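Local atomic coordinates of alpha-ketoglutarate-dependent non-heme iron oxygenase EasH (PDB entry 5M0T), a protein that probably catalyses an iron(II)- and 2-oxoglutarate-dependent oxidation in the biosynthesis of cycloclavine, an ergot alkaloid. Residues 111-116 against 234-239; 259-264 against 283-288. All blocks are in the same frame, centred on the assembly; numbering follows the deposited sequence.

Interaction 1. Residues 111-116 against 234-239; sequences DYWLTT and FTPVEA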
loop_
_atom_site.group_PDB
_atom_site.type_symbol
_atom_site.label_atom_id
_atom_site.label_comp_id
_atom_site.label_asym_id
_atom_site.label_seq_id
_atom_site.Cartn_x
_atom_site.Cartn_y
_atom_site.Cartn_z
ATOM N N ASP A 111 10.608 2.553 -5.815
ATOM C CA ASP A 111 10.949 2.267 -4.413
ATOM C C ASP A 111 10.253 1.015 -3.832
ATOM O O ASP A 111 9.342 0.442 -4.427
ATOM C CB ASP A 111 10.672 3.495 -3.526
ATOM C CG ASP A 111 11.673 4.629 -3.737
ATOM O OD1 ASP A 111 12.677 4.464 -4.463
ATOM O OD2 ASP A 111 11.441 5.712 -3.160
ATOM N N TYR A 112 10.729 0.627 -2.652
ATOM C CA TYR A 112 10.318 -0.568 -1.950
ATOM C C TYR A 112 10.382 -0.273 -0.462
ATOM O O TYR A 112 10.966 0.734 -0.044
ATOM C CB TYR A 112 11.252 -1.739 -2.272
ATOM C CG TYR A 112 12.706 -1.378 -2.068
ATOM C CD1 TYR A 112 13.420 -0.712 -3.067
ATOM C CD2 TYR A 112 13.347 -1.632 -0.863
ATOM C CE1 TYR A 112 14.730 -0.339 -2.880
ATOM C CE2 TYR A 112 14.668 -1.270 -0.673
ATOM C CZ TYR A 112 15.358 -0.623 -1.686
ATOM O OH TYR A 112 16.676 -0.233 -1.521
ATOM N N TRP A 113 9.780 -1.154 0.327
ATOM C CA TRP A 113 9.828 -1.069 1.789
ATOM C C TRP A 113 9.422 -2.399 2.439
ATOM O O TRP A 113 9.053 -3.344 1.747
ATOM C CB TRP A 113 8.976 0.107 2.301
ATOM C CG TRP A 113 7.517 0.133 1.899
ATOM C CD1 TRP A 113 6.786 -0.846 1.252
ATOM C CD2 TRP A 113 6.592 1.181 2.193
ATOM N NE1 TRP A 113 5.488 -0.437 1.086
ATOM C CE2 TRP A 113 5.339 0.798 1.663
ATOM C CE3 TRP A 113 6.698 2.404 2.865
ATOM C CZ2 TRP A 113 4.208 1.608 1.769
ATOM C CZ3 TRP A 113 5.574 3.207 2.963
ATOM C CH2 TRP A 113 4.343 2.805 2.411
ATOM N N LEU A 114 9.510 -2.475 3.761
ATOM C CA LEU A 114 9.190 -3.693 4.491
ATOM C C LEU A 114 7.684 -3.920 4.493
ATOM O O LEU A 114 6.926 -3.002 4.771
ATOM C CB LEU A 114 9.704 -3.588 5.931
ATOM C CG LEU A 114 9.510 -4.807 6.839
ATOM C CD1 LEU A 114 10.428 -5.952 6.434
ATOM C CD2 LEU A 114 9.746 -4.406 8.290
ATOM N N THR A 115 7.254 -5.126 4.153
ATOM C CA THR A 115 5.845 -5.499 4.308
ATOM C C THR A 115 5.644 -6.307 5.607
ATOM O O THR A 115 4.734 -6.007 6.394
ATOM C CB THR A 115 5.237 -6.173 3.063
ATOM O OG1 THR A 115 3.866 -6.486 3.321
ATOM C CG2 THR A 115 5.956 -7.447 2.659
ATOM N N THR A 116 6.511 -7.286 5.854
ATOM C CA THR A 116 6.434 -8.094 7.065
ATOM C C THR A 116 7.757 -8.771 7.361
ATOM O O THR A 116 8.504 -9.111 6.460
ATOM C CB THR A 116 5.284 -9.159 7.009
ATOM O OG1 THR A 116 5.280 -9.967 8.202
ATOM C CG2 THR A 116 5.403 -10.071 5.792
ATOM N N PHE A 234 2.294 -1.243 -3.022
ATOM C CA PHE A 234 1.445 -2.155 -2.234
ATOM C C PHE A 234 1.540 -1.919 -0.725
ATOM O O PHE A 234 2.640 -1.795 -0.150
ATOM C CB PHE A 234 1.759 -3.621 -2.539
ATOM C CG PHE A 234 1.585 -3.976 -3.979
ATOM C CD1 PHE A 234 0.332 -3.935 -4.565
ATOM C CD2 PHE A 234 2.694 -4.310 -4.776
ATOM C CE1 PHE A 234 0.169 -4.254 -5.911
ATOM C CE2 PHE A 234 2.535 -4.618 -6.119
ATOM C CZ PHE A 234 1.270 -4.597 -6.689
ATOM N N THR A 235 0.367 -1.875 -0.095
ATOM C CA THR A 235 0.233 -1.673 1.334
ATOM C C THR A 235 1.005 -2.753 2.107
ATOM O O THR A 235 0.888 -3.935 1.806
ATOM C CB THR A 235 -1.256 -1.694 1.745
ATOM O OG1 THR A 235 -1.991 -0.729 0.966
ATOM C CG2 THR A 235 -1.421 -1.377 3.222
ATOM N N PRO A 236 1.817 -2.345 3.094
ATOM C CA PRO A 236 2.471 -3.314 3.963
ATOM C C PRO A 236 1.518 -4.172 4.819
ATOM O O PRO A 236 0.475 -3.691 5.275
ATOM C CB PRO A 236 3.321 -2.431 4.883
ATOM C CG PRO A 236 3.589 -1.203 4.093
ATOM C CD PRO A 236 2.331 -0.981 3.311
ATOM N N VAL A 237 1.894 -5.421 5.050
ATOM C CA VAL A 237 1.165 -6.277 5.978
ATOM C C VAL A 237 1.266 -5.743 7.421
ATOM O O VAL A 237 0.285 -5.808 8.171
ATOM C CB VAL A 237 1.646 -7.739 5.880
ATOM C CG1 VAL A 237 1.079 -8.584 7.010
ATOM C CG2 VAL A 237 1.249 -8.329 4.532
ATOM N N GLU A 238 2.433 -5.206 7.789
ATOM C CA GLU A 238 2.666 -4.640 9.120
ATOM C C GLU A 238 2.546 -3.128 9.124
ATOM O O GLU A 238 3.218 -2.454 8.344
ATOM C CB GLU A 238 4.044 -5.032 9.614
ATOM C CG GLU A 238 4.163 -6.521 9.914
ATOM C CD GLU A 238 5.572 -6.936 10.269
ATOM O OE1 GLU A 238 6.452 -6.052 10.449
ATOM O OE2 GLU A 238 5.811 -8.164 10.347
ATOM N N ALA A 239 1.700 -2.605 10.012
ATOM C CA ALA A 239 1.387 -1.178 10.064
ATOM C C ALA A 239 2.497 -0.375 10.715
ATOM O O ALA A 239 2.980 -0.728 11.780
ATOM C CB ALA A 239 0.079 -0.940 10.810
#

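Interaction 2. Residues 259-264 against 283-288; sequences VGWRTV and IDLKSN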
loop_
_atom_site.group_PDB
_atom_site.type_symbol
_atom_site.label_atom_id
_atom_site.label_comp_id
_atom_site.label_asym_id
_atom_site.label_seq_id
_atom_site.Cartn_x
_atom_site.Cartn_y
_atom_site.Cartn_z
ATOM N N VAL A 259 10.575 1.107 7.193
ATOM C CA VAL A 259 9.537 0.832 8.176
ATOM C C VAL A 259 8.315 1.765 8.097
ATOM O O VAL A 259 7.526 1.820 9.037
ATOM C CB VAL A 259 10.120 0.783 9.614
ATOM C CG1 VAL A 259 11.272 -0.215 9.695
ATOM C CG2 VAL A 259 10.562 2.151 10.114
ATOM N N GLY A 260 8.160 2.508 7.004
ATOM C CA GLY A 260 6.920 3.229 6.722
ATOM C C GLY A 260 6.768 4.598 7.358
ATOM O O GLY A 260 5.644 5.035 7.605
ATOM N N TRP A 261 7.877 5.295 7.613
ATOM C CA TRP A 261 7.829 6.672 8.123
ATOM C C TRP A 261 8.421 7.744 7.178
ATOM O O TRP A 261 8.587 8.903 7.589
ATOM C CB TRP A 261 8.489 6.729 9.498
ATOM C CG TRP A 261 7.575 6.305 10.591
ATOM C CD1 TRP A 261 7.206 5.033 10.902
ATOM C CD2 TRP A 261 6.899 7.156 11.510
ATOM N NE1 TRP A 261 6.350 5.038 11.965
ATOM C CE2 TRP A 261 6.135 6.326 12.362
ATOM C CE3 TRP A 261 6.865 8.541 11.701
ATOM C CZ2 TRP A 261 5.341 6.826 13.391
ATOM C CZ3 TRP A 261 6.069 9.047 12.738
ATOM C CH2 TRP A 261 5.315 8.183 13.569
ATOM N N ARG A 262 8.707 7.391 5.923
ATOM C CA ARG A 262 9.092 8.392 4.922
ATOM C C ARG A 262 8.363 8.180 3.612
ATOM O O ARG A 262 7.784 7.121 3.355
ATOM C CB ARG A 262 10.611 8.390 4.672
ATOM C CG ARG A 262 11.407 9.189 5.683
ATOM C CD ARG A 262 12.885 8.839 5.692
ATOM N NE ARG A 262 13.570 9.469 6.816
ATOM C CZ ARG A 262 14.006 10.730 6.849
ATOM N NH1 ARG A 262 13.843 11.573 5.827
ATOM N NH2 ARG A 262 14.605 11.162 7.940
ATOM N N THR A 263 8.420 9.218 2.783
ATOM C CA THR A 263 7.804 9.218 1.477
ATOM C C THR A 263 8.588 8.288 0.558
ATOM O O THR A 263 9.812 8.216 0.622
ATOM C CB THR A 263 7.734 10.655 0.939
ATOM O OG1 THR A 263 6.805 11.401 1.740
ATOM C CG2 THR A 263 7.338 10.720 -0.551
ATOM N N VAL A 264 7.848 7.561 -0.278
ATOM C CA VAL A 264 8.401 6.579 -1.214
ATOM C C VAL A 264 7.915 6.964 -2.602
ATOM O O VAL A 264 6.830 7.510 -2.742
ATOM C CB VAL A 264 8.002 5.126 -0.867
ATOM C CG1 VAL A 264 8.744 4.644 0.361
ATOM C CG2 VAL A 264 6.493 4.973 -0.661
ATOM N N ILE A 283 6.380 16.591 9.048
ATOM C CA ILE A 283 6.235 16.246 10.472
ATOM C C ILE A 283 7.487 16.553 11.308
ATOM O O ILE A 283 7.481 16.293 12.505
ATOM C CB ILE A 283 5.796 14.770 10.685
ATOM C CG1 ILE A 283 6.913 13.769 10.335
ATOM C CG2 ILE A 283 4.533 14.480 9.885
ATOM C CD1 ILE A 283 6.512 12.310 10.448
ATOM N N ASP A 284 8.537 17.089 10.673
ATOM C CA ASP A 284 9.797 17.500 11.332
ATOM C C ASP A 284 10.567 16.299 11.892
ATOM O O ASP A 284 11.152 16.377 12.968
ATOM C CB ASP A 284 9.534 18.565 12.414
ATOM N N LEU A 285 10.581 15.197 11.135
ATOM C CA LEU A 285 11.107 13.913 11.609
ATOM C C LEU A 285 12.625 13.936 11.777
ATOM O O LEU A 285 13.350 14.271 10.848
ATOM C CB LEU A 285 10.719 12.791 10.644
ATOM C CG LEU A 285 11.046 11.346 11.056
ATOM C CD1 LEU A 285 10.204 10.910 12.243
ATOM C CD2 LEU A 285 10.849 10.392 9.882
ATOM N N LYS A 286 13.092 13.566 12.968
ATOM C CA LYS A 286 14.522 13.508 13.276
ATOM C C LYS A 286 15.039 12.106 12.963
ATOM O O LYS A 286 14.251 11.195 12.742
ATOM C CB LYS A 286 14.757 13.869 14.735
ATOM C CG LYS A 286 14.284 15.271 15.093
ATOM C CD LYS A 286 14.664 15.628 16.520
ATOM C CE LYS A 286 14.541 17.127 16.775
ATOM N NZ LYS A 286 15.123 17.551 18.081
ATOM N N SER A 287 16.359 11.943 12.936
ATOM C CA SER A 287 16.991 10.658 12.606
ATOM C C SER A 287 18.353 10.491 13.280
ATOM O O SER A 287 18.966 11.470 13.701
ATOM C CB SER A 287 17.136 10.509 11.094
ATOM O OG SER A 287 17.703 11.670 10.518
ATOM N N ASN A 288 18.809 9.241 13.394
ATOM C CA ASN A 288 20.067 8.913 14.084
ATOM C C ASN A 288 20.178 9.543 15.488
ATOM O O ASN A 288 21.276 9.930 15.917
ATOM C CB ASN A 288 21.276 9.301 13.209
ATOM C CG ASN A 288 21.431 8.402 11.988
ATOM O OD1 ASN A 288 21.481 7.178 12.116
ATOM N ND2 ASN A 288 21.512 9.005 10.802
#

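Interaction 1. Residues 111-116 against 234-239
Thr115 meets the loop of Val237 and Glu238 with two acceptors at once. Its OG1 takes the backbone N-H of Val237 (OG1 to N 2.8 Å, N-H...O angle 165°), and its carbonyl O takes the next N-H, that of Glu238 (O to N 2.8 Å). The side-chain torsion explains the pairing: with OG1 trans to the backbone N (chi1 -180°), the hydroxyl sits beside the carbonyl carbon, and both oxygens serve successive amides of the loop. Val237 CG2 packs alongside the same hydroxyl, 3.4 Å from Thr115 OG1.

One residue on, Thr116 OG1 donates to Glu238 OE2 at 2.9 Å, reaching that oxygen from 45° out of the carboxylate plane. The two side chains cross at about a right angle, and the carboxylate lies against Thr116 CA. At the other end, Pro236 CG lies over one face of the Trp113 indole, 3.4 Å above its plane and offset toward the rim, and Pro236 CD comes within 3.6 Å of Trp113 CZ2. At the ring edge, Trp113 NE1 makes a weak hydrogen bond in plane to Phe234 O, 3.4 Å away.

Behind this layer, Thr115 and Thr116 both face Ile228 in a classic beta bulge on strand 112-122, part of the major sheet of this cupin-type fold. Thr115 OG1 in turn donates a weak hydrogen bond to Gln230 OE1 on the neighbouring strand, and Glu238 OE2 also receives the N-H of Ser117. Thr235 turns from the contact and bonds through OG1 to Cys232 O of the second subunit. OE2 of the buried Glu238 thus takes two donors from strand 112-122, and a weak third from Ser79 N, which would be expected to stabilise its negative charge.

Interaction 2. Residues 259-264 against 283-288
Arg262 NH2 is held by Gln256 OE1 and has Ser287 beside it, with Ser287 OG and CB both 4.1 Å from NH2, too far for a bond to the hydroxyl. Gln256 reaches the partner segment as well, its NE2 donating to Lys286 O, and so this one amide ties both loops to helix 253-258. The arginine runs straight out as far as NE, which carries the guanidinium past Leu285; Leu285 CD2 lies over one of its faces, 4.2 Å from Arg262 NE.

The loops being joined each follow a short helix, 253-258 and 279-282, in the C-terminal part of the chain beyond the last strand of the major cupin-type sheet. The second helix ends in a Schellman motif, with Asp284 at positive phi (66°). Ile283 and Leu285, on either side of Asp284 in sequence, both start their side chains toward 259-264 and touch Trp261.

Ile283 comes in at the edge of the indole, near its plane: CD1 stands 4.0 Å from Trp261 CE3 and equally far from CZ3. Leu285 divides its two methyls. CD1 meets the ring obliquely, 4.1 Å from Trp261 CE3, whereas CD2 touches the backbone, 3.5 Å from Trp261 O. With CG trans to the backbone N (chi1 -173°), Leu285 sends this fork between the indole and the guanidinium. Trp261 NE1 donates to Ser240 O, fixing the far side of the ring, and the indole also packs on Val241 of the second subunit.

The centres of the two interactions lie about 15 Å apart, and Trp113 of interaction 1 bridges them: its CE3 is 3.9 Å from Val264 CG1 and 4.0 Å from Gly260 CA of interaction 2. Asp111 OD2 adds a touch at 3.7 Å from Val264 CA. Trp272 connects them too, packing edge-to-face with Trp113 while its NE1 donates to Gly260 O. Interaction 1 is nearer the catalytic centre, the Thr116 side chain being about 8 Å from bound 2-oxoglutarate and about 9 Å from the iron(II); interaction 2 lies toward the surface, its centre about 21 Å from that of the chain. Both contacts also touch the second subunit.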